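Local coordinates for alginase (Pseudoalteromonas, PDB 4Q8K), which probably cleaves alginate by beta-elimination, as an alginate lyase of polysaccharide lyase family 18, at residues Val165-Ala177 with Phe347-Thr360. Numbering follows the deposited sequence.
Sequences VDDSTLVFVPLEA and FEDLGITESKVTMT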
ATOM      1  N   VAL A 165       0.023   0.956  18.295  1.00 31.03           N
ATOM      2  CA  VAL A 165       0.062  -0.025  19.385  1.00 33.24           C
ATOM      3  C   VAL A 165       1.015   0.406  20.507  1.00 37.02           C
ATOM      4  O   VAL A 165       0.955  -0.093  21.634  1.00 39.78           O
ATOM      5  CB  VAL A 165       0.412  -1.444  18.874  1.00 33.29           C
ATOM      6  CG1 VAL A 165      -0.691  -1.965  17.963  1.00 31.51           C
ATOM      7  CG2 VAL A 165       1.734  -1.433  18.145  1.00 32.55           C
ATOM      8  N   ASP A 166       1.900   1.335  20.182  1.00 36.50           N
ATOM      9  CA  ASP A 166       2.657   2.077  21.182  1.00 38.09           C
ATOM     10  C   ASP A 166       3.132   3.351  20.489  1.00 36.44           C
ATOM     11  O   ASP A 166       2.932   3.498  19.282  1.00 34.35           O
ATOM     12  CB  ASP A 166       3.808   1.255  21.777  1.00 37.81           C
ATOM     13  CG  ASP A 166       4.841   0.845  20.744  1.00 40.10           C
ATOM     14  OD1 ASP A 166       5.182   1.665  19.866  1.00 38.30           O
ATOM     15  OD2 ASP A 166       5.326  -0.303  20.825  1.00 46.19           O
ATOM     16  N   ASP A 167       3.721   4.284  21.211  1.00 38.20           N
ATOM     17  CA  ASP A 167       3.985   5.597  20.622  1.00 36.33           C
ATOM     18  C   ASP A 167       4.897   5.589  19.404  1.00 34.84           C
ATOM     19  O   ASP A 167       4.984   6.561  18.712  1.00 32.38           O
ATOM     20  CB  ASP A 167       4.512   6.611  21.632  1.00 38.44           C
ATOM     21  CG  ASP A 167       5.779   6.179  22.303  1.00 44.79           C
ATOM     22  OD1 ASP A 167       6.529   5.389  21.754  1.00 44.09           O
ATOM     23  OD2 ASP A 167       6.024   6.637  23.419  1.00 49.08           O
ATOM     24  N   SER A 168       5.566   4.477  19.179  1.00 36.07           N
ATOM     25  CA  SER A 168       6.557   4.356  18.120  1.00 34.20           C
ATOM     26  C   SER A 168       6.265   3.270  17.063  1.00 32.45           C
ATOM     27  O   SER A 168       7.086   3.003  16.226  1.00 28.95           O
ATOM     28  CB  SER A 168       7.932   4.127  18.735  1.00 36.84           C
ATOM     29  OG  SER A 168       8.239   5.098  19.685  1.00 40.80           O
ATOM     30  N   THR A 169       5.084   2.669  17.098  1.00 34.28           N
ATOM     31  CA  THR A 169       4.784   1.541  16.217  1.00 29.41           C
ATOM     32  C   THR A 169       3.383   1.598  15.609  1.00 28.31           C
ATOM     33  O   THR A 169       2.405   1.858  16.307  1.00 28.96           O
ATOM     34  CB  THR A 169       4.921   0.205  16.968  1.00 31.05           C
ATOM     35  OG1 THR A 169       6.108   0.214  17.770  1.00 30.38           O
ATOM     36  CG2 THR A 169       4.976  -0.953  15.988  1.00 29.41           C
ATOM     37  N   LEU A 170       3.295   1.362  14.301  1.00 23.98           N
ATOM     38  CA  LEU A 170       2.008   1.211  13.634  1.00 22.72           C
ATOM     39  C   LEU A 170       1.850  -0.229  13.162  1.00 22.36           C
ATOM     40  O   LEU A 170       2.745  -0.783  12.520  1.00 22.57           O
ATOM     41  CB  LEU A 170       1.889   2.156  12.437  1.00 21.95           C
ATOM     42  CG  LEU A 170       1.917   3.663  12.711  1.00 26.07           C
ATOM     43  CD1 LEU A 170       1.925   4.428  11.403  1.00 22.83           C
ATOM     44  CD2 LEU A 170       0.726   4.082  13.562  1.00 25.38           C
ATOM     45  N   VAL A 171       0.718  -0.840  13.493  1.00 24.91           N
ATOM     46  CA  VAL A 171       0.435  -2.205  13.055  1.00 24.14           C
ATOM     47  C   VAL A 171      -0.856  -2.235  12.259  1.00 24.68           C
ATOM     48  O   VAL A 171      -1.915  -1.892  12.779  1.00 25.74           O
ATOM     49  CB  VAL A 171       0.310  -3.172  14.245  1.00 27.38           C
ATOM     50  CG1 VAL A 171      -0.319  -4.486  13.788  1.00 27.64           C
ATOM     51  CG2 VAL A 171       1.670  -3.403  14.885  1.00 26.71           C
ATOM     52  N   PHE A 172      -0.764  -2.647  11.000  1.00 21.70           N
ATOM     53  CA  PHE A 172      -1.922  -2.674  10.113  1.00 20.91           C
ATOM     54  C   PHE A 172      -2.368  -4.108   9.876  1.00 22.98           C
ATOM     55  O   PHE A 172      -1.630  -4.913   9.305  1.00 21.79           O
ATOM     56  CB  PHE A 172      -1.609  -1.986   8.782  1.00 20.44           C
ATOM     57  CG  PHE A 172      -1.166  -0.549   8.931  1.00 20.19           C
ATOM     58  CD1 PHE A 172      -2.102   0.472   9.041  1.00 20.43           C
ATOM     59  CD2 PHE A 172       0.177  -0.222   8.977  1.00 18.35           C
ATOM     60  CE1 PHE A 172      -1.707   1.793   9.182  1.00 20.06           C
ATOM     61  CE2 PHE A 172       0.577   1.105   9.121  1.00 20.37           C
ATOM     62  CZ  PHE A 172      -0.361   2.103   9.224  1.00 21.65           C
ATOM     63  N   VAL A 173      -3.584  -4.417  10.324  1.00 21.94           N
ATOM     64  CA  VAL A 173      -4.097  -5.779  10.310  1.00 22.25           C
ATOM     65  C   VAL A 173      -5.497  -5.804   9.698  1.00 25.26           C
ATOM     66  O   VAL A 173      -6.502  -5.764  10.411  1.00 23.56           O
ATOM     67  CB  VAL A 173      -4.149  -6.335  11.732  1.00 26.41           C
ATOM     68  CG1 VAL A 173      -2.778  -6.863  12.150  1.00 26.01           C
ATOM     69  CG2 VAL A 173      -4.633  -5.245  12.708  1.00 27.24           C
ATOM     70  N   PRO A 174      -5.570  -5.846   8.367  1.00 22.22           N
ATOM     71  CA  PRO A 174      -6.839  -5.784   7.636  1.00 21.40           C
ATOM     72  C   PRO A 174      -7.750  -6.994   7.899  1.00 23.97           C
ATOM     73  O   PRO A 174      -8.966  -6.855   7.763  1.00 24.60           O
ATOM     74  CB  PRO A 174      -6.392  -5.735   6.174  1.00 23.46           C
ATOM     75  CG  PRO A 174      -5.041  -6.389   6.184  1.00 22.34           C
ATOM     76  CD  PRO A 174      -4.412  -5.929   7.455  1.00 21.82           C
ATOM     77  N   LEU A 175      -7.191  -8.136   8.284  1.00 21.18           N
ATOM     78  CA  LEU A 175      -8.034  -9.283   8.633  1.00 22.13           C
ATOM     79  C   LEU A 175      -8.836  -9.007   9.896  1.00 24.86           C
ATOM     80  O   LEU A 175      -9.831  -9.687  10.167  1.00 27.25           O
ATOM     81  CB  LEU A 175      -7.205 -10.551   8.832  1.00 25.43           C
ATOM     82  CG  LEU A 175      -6.437 -11.078   7.617  1.00 22.95           C
ATOM     83  CD1 LEU A 175      -5.488 -12.187   8.044  1.00 22.90           C
ATOM     84  CD2 LEU A 175      -7.382 -11.533   6.503  1.00 21.93           C
ATOM     85  N   GLU A 176      -8.380  -8.064  10.706  1.00 23.80           N
ATOM     86  CA  GLU A 176      -9.089  -7.645  11.914  1.00 25.99           C
ATOM     87  C   GLU A 176      -9.901  -6.358  11.694  1.00 29.91           C
ATOM     88  O   GLU A 176     -11.065  -6.269  12.042  1.00 28.49           O
ATOM     89  CB  GLU A 176      -8.120  -7.509  13.088  1.00 29.46           C
ATOM     90  CG  GLU A 176      -7.290  -8.747  13.339  1.00 31.58           C
ATOM     91  CD  GLU A 176      -6.193  -8.558  14.360  1.00 39.10           C
ATOM     92  OE1 GLU A 176      -6.503  -8.043  15.434  1.00 42.29           O
ATOM     93  OE2 GLU A 176      -5.028  -8.916  14.119  1.00 38.48           O
ATOM     94  N   ALA A 177      -9.271  -5.357  11.076  1.00 26.38           N
ATOM     95  CA  ALA A 177      -9.961  -4.097  10.812  1.00 27.07           C
ATOM     96  C   ALA A 177     -11.061  -4.266   9.775  1.00 25.38           C
ATOM     97  O   ALA A 177     -12.139  -3.666   9.884  1.00 26.83           O
ATOM     98  CB  ALA A 177      -8.971  -3.020  10.376  1.00 23.42           C
ATOM     99  N   PHE A 347     -10.716 -14.656   1.677  1.00 25.15           N
ATOM    100  CA  PHE A 347      -9.464 -14.782   2.414  1.00 25.01           C
ATOM    101  C   PHE A 347      -9.362 -16.125   3.126  1.00 24.53           C
ATOM    102  O   PHE A 347      -8.274 -16.680   3.262  1.00 25.75           O
ATOM    103  CB  PHE A 347      -9.234 -13.591   3.353  1.00 23.49           C
ATOM    104  CG  PHE A 347      -8.996 -12.297   2.622  1.00 23.37           C
ATOM    105  CD1 PHE A 347      -8.027 -12.221   1.632  1.00 20.47           C
ATOM    106  CD2 PHE A 347      -9.761 -11.168   2.900  1.00 23.15           C
ATOM    107  CE1 PHE A 347      -7.811 -11.035   0.945  1.00 23.71           C
ATOM    108  CE2 PHE A 347      -9.555  -9.988   2.223  1.00 23.29           C
ATOM    109  CZ  PHE A 347      -8.574  -9.915   1.244  1.00 22.64           C
ATOM    110  N   GLU A 348     -10.496 -16.661   3.563  1.00 23.40           N
ATOM    111  CA  GLU A 348     -10.496 -17.994   4.143  1.00 26.16           C
ATOM    112  C   GLU A 348     -10.050 -19.025   3.111  1.00 24.61           C
ATOM    113  O   GLU A 348      -9.162 -19.834   3.379  1.00 26.55           O
ATOM    114  CB  GLU A 348     -11.882 -18.332   4.695  1.00 24.37           C
ATOM    115  CG  GLU A 348     -12.174 -17.643   6.011  1.00 25.33           C
ATOM    116  CD  GLU A 348     -13.585 -17.919   6.507  1.00 34.29           C
ATOM    117  OE1 GLU A 348     -13.888 -17.552   7.660  1.00 33.07           O
ATOM    118  OE2 GLU A 348     -14.380 -18.504   5.739  1.00 33.27           O
ATOM    119  N   ASP A 349     -10.659 -18.974   1.933  1.00 25.94           N
ATOM    120  CA  ASP A 349     -10.398 -19.943   0.873  1.00 26.34           C
ATOM    121  C   ASP A 349      -8.988 -19.775   0.311  1.00 30.66           C
ATOM    122  O   ASP A 349      -8.355 -20.753  -0.100  1.00 27.33           O
ATOM    123  CB  ASP A 349     -11.435 -19.805  -0.247  1.00 27.85           C
ATOM    124  CG  ASP A 349     -12.841 -20.230   0.189  1.00 28.04           C
ATOM    125  OD1 ASP A 349     -13.012 -20.675   1.339  1.00 28.48           O
ATOM    126  OD2 ASP A 349     -13.765 -20.133  -0.644  1.00 31.52           O
ATOM    127  N   LEU A 350      -8.502 -18.534   0.310  1.00 26.89           N
ATOM    128  CA  LEU A 350      -7.155 -18.234  -0.177  1.00 25.49           C
ATOM    129  C   LEU A 350      -6.092 -18.627   0.831  1.00 24.51           C
ATOM    130  O   LEU A 350      -4.895 -18.538   0.546  1.00 24.38           O
ATOM    131  CB  LEU A 350      -7.013 -16.742  -0.490  1.00 24.46           C
ATOM    132  CG  LEU A 350      -7.815 -16.220  -1.675  1.00 24.89           C
ATOM    133  CD1 LEU A 350      -7.968 -14.708  -1.567  1.00 27.73           C
ATOM    134  CD2 LEU A 350      -7.160 -16.623  -2.991  1.00 27.98           C
ATOM    135  N   GLY A 351      -6.521 -19.050   2.012  1.00 24.14           N
ATOM    136  CA  GLY A 351      -5.600 -19.402   3.071  1.00 27.19           C
ATOM    137  C   GLY A 351      -4.845 -18.215   3.661  1.00 26.81           C
ATOM    138  O   GLY A 351      -3.746 -18.384   4.204  1.00 26.76           O
ATOM    139  N   ILE A 352      -5.421 -17.018   3.560  1.00 25.29           N
ATOM    140  CA  ILE A 352      -4.785 -15.851   4.177  1.00 23.25           C
ATOM    141  C   ILE A 352      -5.303 -15.652   5.599  1.00 25.55           C
ATOM    142  O   ILE A 352      -6.360 -15.067   5.806  1.00 27.23           O
ATOM    143  CB  ILE A 352      -4.980 -14.565   3.362  1.00 22.61           C
ATOM    144  CG1 ILE A 352      -4.590 -14.790   1.899  1.00 21.57           C
ATOM    145  CG2 ILE A 352      -4.157 -13.445   3.973  1.00 22.16           C
ATOM    146  CD1 ILE A 352      -3.220 -15.362   1.722  1.00 25.95           C
ATOM    147  N   THR A 353      -4.555 -16.170   6.568  1.00 24.56           N
ATOM    148  CA  THR A 353      -4.932 -16.099   7.977  1.00 27.55           C
ATOM    149  C   THR A 353      -4.007 -15.176   8.751  1.00 26.27           C
ATOM    150  O   THR A 353      -4.217 -14.934   9.940  1.00 26.90           O
ATOM    151  CB  THR A 353      -4.902 -17.493   8.650  1.00 30.22           C
ATOM    152  OG1 THR A 353      -3.599 -18.075   8.491  1.00 31.38           O
ATOM    153  CG2 THR A 353      -5.954 -18.417   8.037  1.00 32.55           C
ATOM    154  N   GLU A 354      -2.970 -14.680   8.077  1.00 27.53           N
ATOM    155  CA  GLU A 354      -2.034 -13.747   8.684  1.00 28.68           C
ATOM    156  C   GLU A 354      -1.719 -12.666   7.666  1.00 24.12           C
ATOM    157  O   GLU A 354      -1.417 -12.966   6.518  1.00 23.29           O
ATOM    158  CB  GLU A 354      -0.742 -14.465   9.104  1.00 30.30           C
ATOM    159  CG  GLU A 354       0.245 -13.602   9.886  1.00 32.25           C
ATOM    160  CD  GLU A 354       1.581 -14.295  10.121  1.00 34.23           C
ATOM    161  OE1 GLU A 354       2.174 -14.089  11.197  1.00 43.01           O
ATOM    162  OE2 GLU A 354       2.045 -15.040   9.228  1.00 38.22           O
ATOM    163  N   SER A 355      -1.824 -11.407   8.080  1.00 25.11           N
ATOM    164  CA  SER A 355      -1.401 -10.287   7.241  1.00 22.27           C
ATOM    165  C   SER A 355      -1.195  -9.063   8.117  1.00 23.54           C
ATOM    166  O   SER A 355      -2.124  -8.288   8.359  1.00 23.67           O
ATOM    167  CB  SER A 355      -2.412  -9.983   6.140  1.00 19.98           C
ATOM    168  OG  SER A 355      -1.945  -8.916   5.309  1.00 21.21           O
ATOM    169  N   LYS A 356       0.030  -8.912   8.602  1.00 22.14           N
ATOM    170  CA  LYS A 356       0.356  -7.854   9.537  1.00 23.51           C
ATOM    171  C   LYS A 356       1.521  -7.042   8.997  1.00 22.51           C
ATOM    172  O   LYS A 356       2.632  -7.557   8.862  1.00 21.31           O
ATOM    173  CB  LYS A 356       0.723  -8.442  10.902  1.00 24.92           C
ATOM    174  CG  LYS A 356       1.104  -7.386  11.934  1.00 25.75           C
ATOM    175  CD  LYS A 356       1.662  -8.008  13.198  1.00 30.43           C
ATOM    176  CE  LYS A 356       0.576  -8.756  13.959  1.00 32.94           C
ATOM    177  NZ  LYS A 356       1.041  -9.182  15.308  1.00 31.76           N
ATOM    178  N   VAL A 357       1.254  -5.780   8.681  1.00 20.87           N
ATOM    179  CA  VAL A 357       2.310  -4.847   8.289  1.00 21.98           C
ATOM    180  C   VAL A 357       2.648  -3.936   9.477  1.00 23.37           C
ATOM    181  O   VAL A 357       1.791  -3.205   9.976  1.00 22.91           O
ATOM    182  CB  VAL A 357       1.922  -4.013   7.051  1.00 20.61           C
ATOM    183  CG1 VAL A 357       2.999  -2.965   6.732  1.00 21.46           C
ATOM    184  CG2 VAL A 357       1.705  -4.919   5.844  1.00 20.76           C
ATOM    185  N   THR A 358       3.895  -4.002   9.929  1.00 22.14           N
ATOM    186  CA  THR A 358       4.344  -3.212  11.070  1.00 21.52           C
ATOM    187  C   THR A 358       5.289  -2.124  10.583  1.00 25.83           C
ATOM    188  O   THR A 358       6.283  -2.415   9.926  1.00 23.66           O
ATOM    189  CB  THR A 358       5.079  -4.085  12.101  1.00 28.15           C
ATOM    190  OG1 THR A 358       4.208  -5.126  12.558  1.00 28.70           O
ATOM    191  CG2 THR A 358       5.519  -3.255  13.297  1.00 29.29           C
ATOM    192  N   MET A 359       4.977  -0.873  10.902  1.00 22.03           N
ATOM    193  CA  MET A 359       5.812   0.228  10.448  1.00 24.70           C
ATOM    194  C   MET A 359       6.406   0.992  11.615  1.00 25.69           C
ATOM    195  O   MET A 359       5.693   1.388  12.531  1.00 26.70           O
ATOM    196  CB  MET A 359       5.009   1.174   9.555  1.00 22.27           C
ATOM    197  CG  MET A 359       4.635   0.571   8.233  1.00 22.18           C
ATOM    198  SD  MET A 359       3.970   1.774   7.090  1.00 21.37           S
ATOM    199  CE  MET A 359       3.274   0.700   5.834  1.00 23.57           C
ATOM    200  N   THR A 360       7.723   1.176  11.569  1.00 23.33           N
ATOM    201  CA  THR A 360       8.471   1.892  12.586  1.00 25.67           C
ATOM    202  C   THR A 360       9.374   2.915  11.897  1.00 29.07           C
ATOM    203  O   THR A 360       9.477   2.936  10.662  1.00 24.07           O
ATOM    204  CB  THR A 360       9.349   0.935  13.406  1.00 26.55           C
ATOM    205  OG1 THR A 360      10.126   0.122  12.517  1.00 25.85           O
ATOM    206  CG2 THR A 360       8.482   0.029  14.301  1.00 27.54           C
TER
HETATM  207  O   HOH W   1      -4.721  -8.792   9.241  1.00 25.65           O
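Strands 169-172 and 355-360 are antiparallel neighbours near one margin of a seven-stranded sheet in the lyase's beta-sandwich, where Leu170 pairs with Met359 and Phe172 with Val357. Four nearly straight backbone bonds close these two hydrogen-bonded pairs, among them Met359 N to Leu170 O and Phe172 N to Val357 O, both 2.8 Å. On the buried face of Leu170, Phe172, Val357 and Met359, the extended Met359 chain runs at about a right angle to the Phe172 side chain, its SD 4.0 Å from CE2 in an oblique Met-aromatic contact. Val357 O lies at the edge of the same ring, 3.5 Å from CD2. On the face of Val171 and Thr358, both partly exposed, Val171 CG1 meets Lys356 CG (3.7 Å), which also touches Val173 CG1. Thr169 sets CG2 anti to its amide nitrogen, which lays that methyl on Thr358 CG2 (3.6 Å), and holds OG1 beside it (chi1 -44°), directed at Asp166 OD1 (2.7 Å), which also takes Ser168 N in an Asx turn. A valine in place of Thr169 would probably leave Asp166 OD1 with Ser168 N as its remaining partner within the turn. Beyond the strand, a water links Leu175 N to Ser355 O, and Leu175 CD1 packs 3.4 Å from Thr353 C. Backbone bonding thus sets the register, apolar contacts fill the inner face, and the water extends the link where the strands part.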